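Side-chain contacts in glycogen synthase (Cyanobacterium sp. CLg1, PDB 6GNF), which belongs to the starch and bacterial glycogen synthases, two-domain glycosyltransferases of the GT-B type, and binds ADP and a glycan: residues K335-K340 against A417-A422; P351-I356 against K501-Y506; K374-N379 against Y403-G408; G447-V452 against K512-D517. All blocks are in the same frame, centred on the assembly; numbering follows the deposited sequence.

Interaction 1. Residues K335-K340 against A417-A422; sequences KVALQK and AHFITA
Leu338 of helix 327-341 reaches over the backbone of Phe419 and Ile420 in helix 414-423, and the two helices pack in this way within the C-terminal Rossmann-like domain of the GT-B fold. The short axes come within 8.8 Å and run at 131° between their N-to-C directions, nearer to perpendicular than to antiparallel. Leu338 has the largest share, with Phe419 close behind. With its CG swung opposite the main-chain nitrogen (chi1 179°), the branch is carried out to the partner helix and splits there. CD1 meets Ile420 CG1 at 3.7 Å, the two side chains crossing at a slant, and also lies beside the CB of Phe419. CD2 takes the other route, settling 3.7 Å from the carbonyl oxygen Phe419 O and 3.9 Å from Ile420 CA, so the leucine fork grips helix backbone as well as side chain.

Phe419 answers from the opposite direction. Its ring extends toward helix 327-341, where Ala337 CB approaches CE2 at 4.1 Å, obliquely to the ring; the small methyl lets the ring lie close to that helix. No hydrogen bond crosses between the segments, and the contact is buried and apolar. The far side of Ile420 rests on strands 352-356 and 381-385, placing helix 414-423 against the sheet, while Ala417 touches the bound ADP. Within this helix a side chain adds a second bond to one carbonyl: Thr421 OG1 donates to Ala417 O at 2.8 Å, standing 38° out of the carbonyl plane, while Thr421 N bonds the same oxygen from the opposite face.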
# COMPACT_ATOMS: atom_id res chain seq x y z
N LYS A 335 -2.25 14.00 -23.96
CA LYS A 335 -3.17 12.99 -24.49
C LYS A 335 -2.68 12.43 -25.82
O LYS A 335 -2.59 11.21 -26.00
CB LYS A 335 -4.58 13.57 -24.67
CG LYS A 335 -5.62 12.53 -25.04
CD LYS A 335 -7.03 13.10 -24.96
CE LYS A 335 -8.06 12.06 -25.37
NZ LYS A 335 -9.45 12.55 -25.14
N VAL A 336 -2.40 13.32 -26.77
CA VAL A 336 -1.86 12.92 -28.07
C VAL A 336 -0.53 12.16 -27.94
O VAL A 336 -0.26 11.24 -28.71
CB VAL A 336 -1.74 14.15 -29.00
CG1 VAL A 336 -0.79 13.91 -30.17
CG2 VAL A 336 -3.12 14.62 -29.44
N ALA A 337 0.30 12.56 -26.98
CA ALA A 337 1.57 11.87 -26.71
C ALA A 337 1.35 10.44 -26.20
O ALA A 337 2.03 9.51 -26.65
CB ALA A 337 2.40 12.66 -25.71
N LEU A 338 0.41 10.28 -25.28
CA LEU A 338 0.04 8.96 -24.77
C LEU A 338 -0.49 8.08 -25.89
O LEU A 338 -0.08 6.93 -26.05
CB LEU A 338 -1.03 9.09 -23.68
CG LEU A 338 -1.57 7.81 -23.03
CD1 LEU A 338 -0.45 7.02 -22.36
CD2 LEU A 338 -2.65 8.17 -22.03
N GLN A 339 -1.41 8.63 -26.68
CA GLN A 339 -2.00 7.91 -27.80
C GLN A 339 -0.92 7.37 -28.74
O GLN A 339 -0.95 6.19 -29.10
CB GLN A 339 -2.98 8.80 -28.56
CG GLN A 339 -4.27 9.03 -27.79
CD GLN A 339 -5.23 9.98 -28.48
OE1 GLN A 339 -4.82 10.88 -29.21
NE2 GLN A 339 -6.52 9.79 -28.24
N LYS A 340 -0.01 8.25 -29.16
CA LYS A 340 1.09 7.84 -30.03
C LYS A 340 2.00 6.81 -29.36
O LYS A 340 2.40 5.84 -29.99
CB LYS A 340 1.91 9.04 -30.49
CG LYS A 340 3.23 8.65 -31.15
CD LYS A 340 3.73 9.69 -32.12
CE LYS A 340 4.90 9.15 -32.93
NZ LYS A 340 6.04 8.77 -32.05
N ALA A 417 3.57 5.42 -16.60
CA ALA A 417 2.60 5.76 -15.57
C ALA A 417 2.30 7.26 -15.60
O ALA A 417 1.14 7.68 -15.54
CB ALA A 417 3.08 5.33 -14.19
N HIS A 418 3.36 8.06 -15.72
CA HIS A 418 3.22 9.51 -15.78
C HIS A 418 2.46 9.92 -17.04
O HIS A 418 1.54 10.75 -16.99
CB HIS A 418 4.59 10.19 -15.71
CG HIS A 418 5.12 10.30 -14.31
ND1 HIS A 418 4.81 11.37 -13.49
CD2 HIS A 418 5.90 9.48 -13.57
CE1 HIS A 418 5.39 11.20 -12.32
NE2 HIS A 418 6.06 10.06 -12.34
N PHE A 419 2.84 9.35 -18.18
CA PHE A 419 2.13 9.60 -19.43
C PHE A 419 0.63 9.29 -19.33
O PHE A 419 -0.20 10.01 -19.90
CB PHE A 419 2.72 8.76 -20.57
CG PHE A 419 3.84 9.44 -21.32
CD1 PHE A 419 4.99 9.86 -20.66
CD2 PHE A 419 3.77 9.60 -22.70
CE1 PHE A 419 6.03 10.46 -21.35
CE2 PHE A 419 4.81 10.20 -23.40
CZ PHE A 419 5.94 10.63 -22.72
N ILE A 420 0.29 8.21 -18.63
CA ILE A 420 -1.11 7.78 -18.51
C ILE A 420 -1.89 8.73 -17.60
O ILE A 420 -3.00 9.15 -17.93
CB ILE A 420 -1.22 6.33 -17.99
CG1 ILE A 420 -0.80 5.35 -19.09
CG2 ILE A 420 -2.65 6.00 -17.56
CD1 ILE A 420 -0.38 4.00 -18.56
N THR A 421 -1.31 9.06 -16.45
CA THR A 421 -1.94 9.94 -15.48
C THR A 421 -2.26 11.31 -16.07
O THR A 421 -3.31 11.87 -15.78
CB THR A 421 -1.05 10.13 -14.25
OG1 THR A 421 -0.68 8.85 -13.74
CG2 THR A 421 -1.78 10.91 -13.16
N ALA A 422 -1.33 11.85 -16.86
CA ALA A 422 -1.51 13.16 -17.47
C ALA A 422 -2.37 13.09 -18.73
O ALA A 422 -3.26 13.91 -18.93
CB ALA A 422 -0.15 13.76 -17.80

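Interaction 2. Residues P351-I356 against K501-Y506. With ADP (adenosine-5'-diphosphate), chain F.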
# COMPACT_ATOMS: atom_id res chain seq x y z
N PRO A 351 -12.49 9.74 -25.82
CA PRO A 351 -12.23 9.64 -24.38
C PRO A 351 -11.32 8.46 -24.06
O PRO A 351 -11.54 7.36 -24.56
CB PRO A 351 -13.63 9.43 -23.78
CG PRO A 351 -14.44 8.85 -24.88
CD PRO A 351 -13.89 9.43 -26.15
N LEU A 352 -10.32 8.70 -23.22
CA LEU A 352 -9.32 7.68 -22.90
C LEU A 352 -9.35 7.31 -21.43
O LEU A 352 -9.32 8.18 -20.57
CB LEU A 352 -7.92 8.18 -23.29
CG LEU A 352 -6.82 7.11 -23.33
CD1 LEU A 352 -5.79 7.43 -24.40
CD2 LEU A 352 -6.13 6.94 -21.99
N PHE A 353 -9.40 6.00 -21.16
CA PHE A 353 -9.36 5.45 -19.80
C PHE A 353 -8.00 4.82 -19.53
O PHE A 353 -7.47 4.09 -20.37
CB PHE A 353 -10.43 4.36 -19.64
CG PHE A 353 -11.83 4.88 -19.66
CD1 PHE A 353 -12.50 5.07 -20.85
CD2 PHE A 353 -12.50 5.15 -18.47
CE1 PHE A 353 -13.81 5.54 -20.87
CE2 PHE A 353 -13.80 5.62 -18.47
CZ PHE A 353 -14.46 5.81 -19.67
N GLY A 354 -7.43 5.09 -18.36
CA GLY A 354 -6.13 4.55 -17.99
C GLY A 354 -6.18 3.74 -16.70
O GLY A 354 -6.78 4.17 -15.71
N PHE A 355 -5.53 2.58 -16.71
CA PHE A 355 -5.39 1.75 -15.52
C PHE A 355 -3.92 1.55 -15.20
O PHE A 355 -3.11 1.27 -16.08
CB PHE A 355 -6.06 0.38 -15.72
CG PHE A 355 -5.76 -0.61 -14.63
CD1 PHE A 355 -4.60 -1.38 -14.68
CD2 PHE A 355 -6.62 -0.78 -13.56
CE1 PHE A 355 -4.31 -2.29 -13.67
CE2 PHE A 355 -6.34 -1.69 -12.56
CZ PHE A 355 -5.18 -2.45 -12.61
N ILE A 356 -3.56 1.72 -13.94
CA ILE A 356 -2.22 1.42 -13.48
C ILE A 356 -2.34 0.64 -12.18
O ILE A 356 -2.90 1.14 -11.22
CB ILE A 356 -1.40 2.70 -13.20
CG1 ILE A 356 -1.48 3.67 -14.38
CG2 ILE A 356 0.05 2.34 -12.91
CD1 ILE A 356 -0.96 5.05 -14.07
N LYS A 501 -21.71 6.20 -17.08
CA LYS A 501 -22.04 7.39 -16.30
C LYS A 501 -21.09 8.52 -16.67
O LYS A 501 -21.52 9.64 -16.92
CB LYS A 501 -21.93 7.13 -14.80
CG LYS A 501 -23.18 6.62 -14.10
CD LYS A 501 -22.87 6.44 -12.61
CE LYS A 501 -24.09 6.11 -11.78
NZ LYS A 501 -24.61 4.75 -12.07
N ALA A 502 -19.79 8.22 -16.70
CA ALA A 502 -18.76 9.21 -16.97
C ALA A 502 -18.82 9.73 -18.40
O ALA A 502 -18.69 10.94 -18.63
CB ALA A 502 -17.38 8.65 -16.68
N LEU A 503 -19.00 8.82 -19.36
CA LEU A 503 -19.00 9.19 -20.78
C LEU A 503 -20.20 10.04 -21.15
O LEU A 503 -20.14 10.81 -22.11
CB LEU A 503 -18.93 7.95 -21.67
CG LEU A 503 -17.60 7.19 -21.67
CD1 LEU A 503 -17.70 5.94 -22.53
CD2 LEU A 503 -16.45 8.07 -22.15
N GLN A 504 -21.30 9.91 -20.41
CA GLN A 504 -22.46 10.77 -20.60
C GLN A 504 -22.12 12.25 -20.45
O GLN A 504 -22.77 13.09 -21.07
CB GLN A 504 -23.54 10.42 -19.57
CG GLN A 504 -24.24 9.09 -19.81
CD GLN A 504 -25.51 9.23 -20.62
OE1 GLN A 504 -25.70 10.22 -21.32
NE2 GLN A 504 -26.38 8.23 -20.54
N GLU A 505 -21.11 12.56 -19.65
CA GLU A 505 -20.68 13.95 -19.44
C GLU A 505 -19.41 14.32 -20.20
O GLU A 505 -19.01 15.49 -20.18
CB GLU A 505 -20.45 14.22 -17.95
CG GLU A 505 -21.72 14.23 -17.12
CD GLU A 505 -21.46 14.57 -15.66
OE1 GLU A 505 -22.33 14.23 -14.83
OE2 GLU A 505 -20.41 15.16 -15.34
N TYR A 506 -18.77 13.36 -20.86
CA TYR A 506 -17.49 13.62 -21.52
C TYR A 506 -17.61 14.77 -22.52
O TYR A 506 -18.51 14.79 -23.35
CB TYR A 506 -16.97 12.38 -22.24
CG TYR A 506 -15.69 12.64 -23.01
CD1 TYR A 506 -14.49 12.91 -22.35
CD2 TYR A 506 -15.68 12.64 -24.40
CE1 TYR A 506 -13.33 13.16 -23.05
CE2 TYR A 506 -14.51 12.90 -25.11
CZ TYR A 506 -13.34 13.16 -24.42
OH TYR A 506 -12.17 13.41 -25.09
PB ADP F . -1.47 -0.80 -3.93
O1B ADP F . -2.68 -1.54 -3.42
O2B ADP F . -0.69 -0.11 -2.84
O3B ADP F . -0.65 -1.60 -4.91
PA ADP F . -2.04 1.97 -4.49
O1A ADP F . -2.28 2.26 -3.02
O2A ADP F . -2.87 2.66 -5.57
O3A ADP F . -2.14 0.38 -4.80
O5' ADP F . -0.49 2.24 -4.83
C5' ADP F . 0.16 1.63 -5.95
C4' ADP F . 1.21 2.61 -6.47
O4' ADP F . 2.11 1.99 -7.40
C3' ADP F . 0.54 3.75 -7.22
O3' ADP F . 1.19 4.96 -6.82
C2' ADP F . 0.75 3.42 -8.68
O2' ADP F . 0.92 4.64 -9.40
C1' ADP F . 2.00 2.57 -8.70
N9 ADP F . 2.03 1.45 -9.68
C8 ADP F . 1.35 0.29 -9.61
N7 ADP F . 1.64 -0.52 -10.67
C5 ADP F . 2.55 0.12 -11.42
C6 ADP F . 3.29 -0.15 -12.67
N6 ADP F . 3.12 -1.30 -13.35
N1 ADP F . 4.14 0.79 -13.13
C2 ADP F . 4.33 1.96 -12.48
N3 ADP F . 3.69 2.26 -11.34
C4 ADP F . 2.81 1.41 -10.77
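Asp425 OD2 is gripped twice, by the backbone N of Leu352 and by the ammonium of Lys335, just where Pro351 lies against Tyr506. The proline sits squarely on the tyrosine: Pro351 CB is 3.6 Å from the centroid of the Tyr506 ring and only 2° off its normal, a well-centred CH-pi contact. CD of Pro351 comes down nearer the rim, 3.7 Å from Tyr506 CE2. At its CB-CG edge the pyrrolidine meets Leu503 at about a right angle, and Pro351 CG to Leu503 CD2 is tight at 3.5 Å. Leu503 holds CG opposite its own carbonyl carbon (chi1 -70°), which sends the methyl fork from helix 485-503 toward the strand. There its CG meets the edge of the Phe353 ring in plane, 4.0 Å from Phe353 CZ. Phe353 in turn stacks on Tyr426, and Phe511 meets Tyr506 edge-to-face.

The strand 352-356 is central in the parallel Rossmann-like sheet, and its two ends do different work. At the far end Ile356 CG2 lies 3.6 Å from C4 of the adenine of ADP, as expected for a fold that binds nucleotides at the C-terminal ends of its strands. No hydrogen bond joins the two segments, so ring faces and methyl groups hold them by shape and dispersion, while the polar bonds of Asp425 serve the strand and Lys335.

Interaction 3. Residues K374-N379 against Y403-G408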
# COMPACT_ATOMS: atom_id res chain seq x y z
N LYS A 374 -17.24 -6.03 -25.03
CA LYS A 374 -18.30 -5.05 -24.81
C LYS A 374 -17.82 -3.60 -24.92
O LYS A 374 -18.63 -2.69 -25.07
CB LYS A 374 -18.93 -5.24 -23.43
CG LYS A 374 -19.75 -6.52 -23.28
CD LYS A 374 -20.89 -6.33 -22.29
CE LYS A 374 -21.63 -7.62 -21.99
NZ LYS A 374 -20.92 -8.40 -20.94
N LEU A 375 -16.52 -3.38 -24.78
CA LEU A 375 -15.99 -2.01 -24.72
C LEU A 375 -16.00 -1.27 -26.06
O LEU A 375 -16.14 -0.04 -26.09
CB LEU A 375 -14.56 -2.02 -24.15
CG LEU A 375 -14.43 -2.28 -22.65
CD1 LEU A 375 -12.96 -2.31 -22.26
CD2 LEU A 375 -15.19 -1.24 -21.83
N LYS A 376 -15.88 -2.01 -27.16
CA LYS A 376 -15.82 -1.37 -28.47
C LYS A 376 -17.05 -0.49 -28.72
O LYS A 376 -16.96 0.54 -29.39
CB LYS A 376 -15.68 -2.40 -29.59
CG LYS A 376 -15.16 -1.79 -30.87
CD LYS A 376 -14.80 -2.82 -31.93
CE LYS A 376 -14.02 -2.17 -33.07
NZ LYS A 376 -14.08 -2.95 -34.33
N GLN A 377 -18.19 -0.90 -28.17
CA GLN A 377 -19.44 -0.15 -28.28
C GLN A 377 -19.36 1.26 -27.69
O GLN A 377 -20.10 2.15 -28.12
CB GLN A 377 -20.57 -0.94 -27.58
CG GLN A 377 -20.92 -2.28 -28.22
CD GLN A 377 -21.44 -2.18 -29.65
OE1 GLN A 377 -21.59 -1.09 -30.20
NE2 GLN A 377 -21.75 -3.32 -30.25
N LEU A 378 -18.47 1.47 -26.72
CA LEU A 378 -18.40 2.75 -26.00
C LEU A 378 -17.64 3.85 -26.74
O LEU A 378 -17.71 5.01 -26.32
CB LEU A 378 -17.76 2.54 -24.63
CG LEU A 378 -18.38 1.49 -23.71
CD1 LEU A 378 -17.71 1.56 -22.35
CD2 LEU A 378 -19.88 1.67 -23.59
N ASN A 379 -16.91 3.50 -27.80
CA ASN A 379 -16.11 4.47 -28.56
C ASN A 379 -15.10 5.21 -27.69
O ASN A 379 -15.09 6.44 -27.63
CB ASN A 379 -16.99 5.48 -29.30
CG ASN A 379 -17.86 4.84 -30.35
OD1 ASN A 379 -19.09 4.93 -30.31
ND2 ASN A 379 -17.23 4.18 -31.32
N TYR A 403 -7.97 -5.95 -30.19
CA TYR A 403 -8.67 -4.69 -29.89
C TYR A 403 -7.77 -3.49 -30.16
O TYR A 403 -6.86 -3.20 -29.37
CB TYR A 403 -9.14 -4.71 -28.44
CG TYR A 403 -9.95 -5.94 -28.13
CD1 TYR A 403 -11.27 -6.05 -28.54
CD2 TYR A 403 -9.38 -7.02 -27.45
CE1 TYR A 403 -12.02 -7.19 -28.28
CE2 TYR A 403 -10.12 -8.16 -27.18
CZ TYR A 403 -11.43 -8.24 -27.60
OH TYR A 403 -12.17 -9.36 -27.34
N PRO A 404 -8.02 -2.78 -31.29
CA PRO A 404 -7.15 -1.67 -31.70
C PRO A 404 -7.24 -0.44 -30.79
O PRO A 404 -6.27 0.30 -30.66
CB PRO A 404 -7.65 -1.34 -33.12
CG PRO A 404 -9.07 -1.77 -33.14
CD PRO A 404 -9.19 -2.92 -32.18
N PHE A 405 -8.39 -0.26 -30.14
CA PHE A 405 -8.62 0.87 -29.23
C PHE A 405 -7.96 0.69 -27.86
O PHE A 405 -8.04 1.58 -27.02
CB PHE A 405 -10.12 1.11 -29.04
CG PHE A 405 -10.86 -0.06 -28.44
CD1 PHE A 405 -10.94 -0.22 -27.06
CD2 PHE A 405 -11.47 -1.00 -29.26
CE1 PHE A 405 -11.61 -1.29 -26.51
CE2 PHE A 405 -12.14 -2.08 -28.72
CZ PHE A 405 -12.22 -2.22 -27.34
N ALA A 406 -7.31 -0.45 -27.63
CA ALA A 406 -6.75 -0.76 -26.32
C ALA A 406 -5.29 -1.14 -26.43
O ALA A 406 -4.84 -1.62 -27.46
CB ALA A 406 -7.54 -1.88 -25.66
N LYS A 407 -4.58 -1.00 -25.32
CA LYS A 407 -3.16 -1.30 -25.27
C LYS A 407 -2.77 -1.74 -23.87
O LYS A 407 -3.11 -1.08 -22.89
CB LYS A 407 -2.36 -0.06 -25.67
CG LYS A 407 -0.86 -0.19 -25.49
CD LYS A 407 -0.24 -1.17 -26.47
CE LYS A 407 1.24 -1.32 -26.18
NZ LYS A 407 1.93 -2.04 -27.28
N GLY A 408 -2.05 -2.86 -23.79
CA GLY A 408 -1.59 -3.40 -22.52
C GLY A 408 -0.07 -3.41 -22.47
O GLY A 408 0.58 -3.66 -23.48
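Phe405 sets the outer end of its ring against Leu375 and Lys376, and it can be followed outward atom by atom. CB points at the other segment, and CG takes the setting between main-chain N and carbonyl carbon (chi1 61°), with the ring plane nearly perpendicular to the CA-CB-CG plane (chi2 87°). Along one rim, CD2 runs beside the aliphatic chain of Lys376, 4.1 Å from its CG. The next atom, CE2, is closer, at 3.7 Å from Lys376 CB. At the tip, CZ lies 3.7 Å from Lys376 N, well to one side of the ring's long axis. Returning along the second rim, CE1 meets Leu375 CB at 3.8 Å. Both CB atoms approach the ring obliquely.

The chain of Lys376 leaves opposite the main-chain nitrogen and stays extended, laying CB and CG along the CE2-CD2 rim while the ammonium runs on beyond it. One face of the phenyl is also covered from its own segment, by Tyr403 CB 3.9 Å above the plane and toward the rim. Both residues belong to a type I beta turn from Tyr403 to Ala406, closed by Ala406 N to Tyr403 O at 3.3 Å.

Met372 adds to the apolar surroundings of Phe405, and Leu375 continues onto Met499 of helix 485-503. The pairing joins the end of the helical stretch before strand 381-385 to the turn that leads from helix 390-402 into the outermost strand 406-409, successive beta-alpha-beta crossovers of a Rossmann-like domain.

Interaction 4. Residues G447-V452 against K512-D517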
# COMPACT_ATOMS: atom_id res chain seq x y z
N GLY A 447 -5.98 16.63 -13.07
CA GLY A 447 -7.26 16.93 -13.72
C GLY A 447 -7.84 15.73 -14.44
O GLY A 447 -8.69 15.86 -15.31
N THR A 448 -7.38 14.55 -14.05
CA THR A 448 -7.84 13.30 -14.64
C THR A 448 -8.89 12.72 -13.70
O THR A 448 -8.65 12.55 -12.51
CB THR A 448 -6.65 12.33 -14.83
OG1 THR A 448 -5.73 12.89 -15.77
CG2 THR A 448 -7.11 10.97 -15.35
N ILE A 449 -10.05 12.38 -14.26
CA ILE A 449 -11.24 12.08 -13.47
C ILE A 449 -11.32 10.61 -13.09
O ILE A 449 -11.35 9.74 -13.97
CB ILE A 449 -12.51 12.48 -14.25
CG1 ILE A 449 -12.56 14.00 -14.41
CG2 ILE A 449 -13.76 11.97 -13.55
CD1 ILE A 449 -13.54 14.48 -15.46
N PRO A 450 -11.39 10.31 -11.77
CA PRO A 450 -11.51 8.91 -11.36
C PRO A 450 -12.86 8.27 -11.68
O PRO A 450 -13.91 8.89 -11.48
CB PRO A 450 -11.31 8.97 -9.83
CG PRO A 450 -10.66 10.28 -9.57
CD PRO A 450 -11.18 11.20 -10.62
N VAL A 451 -12.81 7.03 -12.16
CA VAL A 451 -13.98 6.18 -12.31
C VAL A 451 -13.64 4.91 -11.55
O VAL A 451 -12.84 4.10 -12.02
CB VAL A 451 -14.30 5.89 -13.79
CG1 VAL A 451 -15.57 5.05 -13.93
CG2 VAL A 451 -14.43 7.18 -14.57
N VAL A 452 -14.25 4.74 -10.38
CA VAL A 452 -13.76 3.81 -9.38
C VAL A 452 -14.85 2.89 -8.83
O VAL A 452 -16.04 3.19 -8.90
CB VAL A 452 -13.11 4.57 -8.21
CG1 VAL A 452 -11.98 5.45 -8.72
CG2 VAL A 452 -14.13 5.43 -7.46
N LYS A 512 -15.41 19.79 -18.13
CA LYS A 512 -14.40 20.82 -17.90
C LYS A 512 -14.36 21.28 -16.45
O LYS A 512 -13.28 21.49 -15.89
CB LYS A 512 -14.62 22.04 -18.80
CG LYS A 512 -13.77 22.08 -20.06
CD LYS A 512 -14.25 21.10 -21.12
CE LYS A 512 -14.38 21.77 -22.49
NZ LYS A 512 -13.14 22.45 -22.95
N LYS A 513 -15.54 21.44 -15.85
CA LYS A 513 -15.63 21.88 -14.46
C LYS A 513 -15.11 20.82 -13.50
O LYS A 513 -14.41 21.15 -12.54
CB LYS A 513 -17.08 22.23 -14.10
CG LYS A 513 -17.23 22.91 -12.75
CD LYS A 513 -18.70 23.04 -12.35
CE LYS A 513 -18.88 23.96 -11.15
NZ LYS A 513 -18.13 23.48 -9.96
N MET A 514 -15.44 19.56 -13.77
CA MET A 514 -15.01 18.44 -12.92
C MET A 514 -13.49 18.33 -12.86
O MET A 514 -12.92 18.01 -11.81
CB MET A 514 -15.64 17.12 -13.38
CG MET A 514 -15.47 15.97 -12.40
SD MET A 514 -16.43 14.49 -12.78
CE MET A 514 -18.04 14.93 -12.14
N ARG A 515 -12.82 18.58 -13.98
CA ARG A 515 -11.36 18.57 -14.02
C ARG A 515 -10.76 19.66 -13.15
O ARG A 515 -9.78 19.44 -12.46
CB ARG A 515 -10.85 18.72 -15.45
CG ARG A 515 -11.26 17.59 -16.37
CD ARG A 515 -10.48 17.64 -17.67
NE ARG A 515 -10.52 18.97 -18.30
CZ ARG A 515 -9.91 19.27 -19.44
NH1 ARG A 515 -10.00 20.49 -19.93
NH2 ARG A 515 -9.22 18.35 -20.09
N LEU A 516 -11.31 20.87 -13.25
CA LEU A 516 -10.84 21.99 -12.45
C LEU A 516 -11.08 21.73 -10.98
O LEU A 516 -10.21 22.02 -10.16
CB LEU A 516 -11.52 23.30 -12.90
CG LEU A 516 -10.80 24.15 -13.96
CD1 LEU A 516 -10.06 23.31 -14.99
CD2 LEU A 516 -11.79 25.08 -14.65
N ASP A 517 -12.23 21.15 -10.65
CA ASP A 517 -12.56 20.80 -9.27
C ASP A 517 -11.60 19.74 -8.73
O ASP A 517 -11.17 19.81 -7.58
CB ASP A 517 -14.01 20.29 -9.14
CG ASP A 517 -15.04 21.39 -9.33
OD1 ASP A 517 -14.64 22.50 -9.71
OD2 ASP A 517 -16.25 21.14 -9.13
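Two first torsions bring Ile449 and Met514 together: Ile449 holds CG1 opposite its carbonyl carbon (chi1 -67°), while Met514 swings CG opposite its main-chain nitrogen (chi1 -169°). The side chains then cross at about a right angle. Ile449 CG2 touches Met514 SD at 3.8 Å, and Ile449 CD1 packs on Met514 CG at 3.9 Å, so CD1 meets both CG and the sulfur, while CG2 meets the sulfur. A bend at chi3 (-81°) turns the methionine methyl away from the straight line of its chain.

Next to this pair the backbones come very close, with Gly447 CA and Arg515 CA only 4.4 Å apart. Gly447 follows helix 439-445 in a Schellman motif, its positive phi leading the chain into strand 449-452 of the parallel Rossmann-like sheet, and helix 509-520 packs over that junction. Having no side chain, the glycine lets the helix backbone settle here. Its carbonyl oxygen faces the aliphatic part of the arginine: Gly447 O is 3.3 Å from Arg515 CG and 3.5 Å from Arg515 CD. On the same methylene, Arg515 CG also meets Ile449 CD1 at 4.0 Å.

A bend at chi3, about the CG-CD bond, turns the arginine, and its NH1 makes a weak hydrogen bond to Asn328 OD1 of helix 327-341. Within helix 509-520, Lys513 NZ forms a salt bridge with Asp517 OD2 at 3.1 Å, one turn on; its hydrogen-bond geometry is weak.

All four contacts lie in the C-terminal Rossmann-like domain. Interactions 2, 3 and 4 reach its parallel six-stranded sheet at strands 352-356, 406-409 and 449-452, and the helices of interaction 1 pack beside the central one. Interactions 2 and 4 are closest, their centres about 10 Å apart, and meet where Ala502 touches Val451; interactions 3 and 4 stand farthest apart, about 22 Å between centres. Along the chain interaction 1 opens first, its segments alternate with those of interaction 2, and interaction 3 falls within the spans of both. Interaction 4 opens after interaction 1 has closed, and the two touch through Thr421 O and Thr448 OG1. Segments distant in sequence thus wrap one sheet, whose central strand reaches ADP.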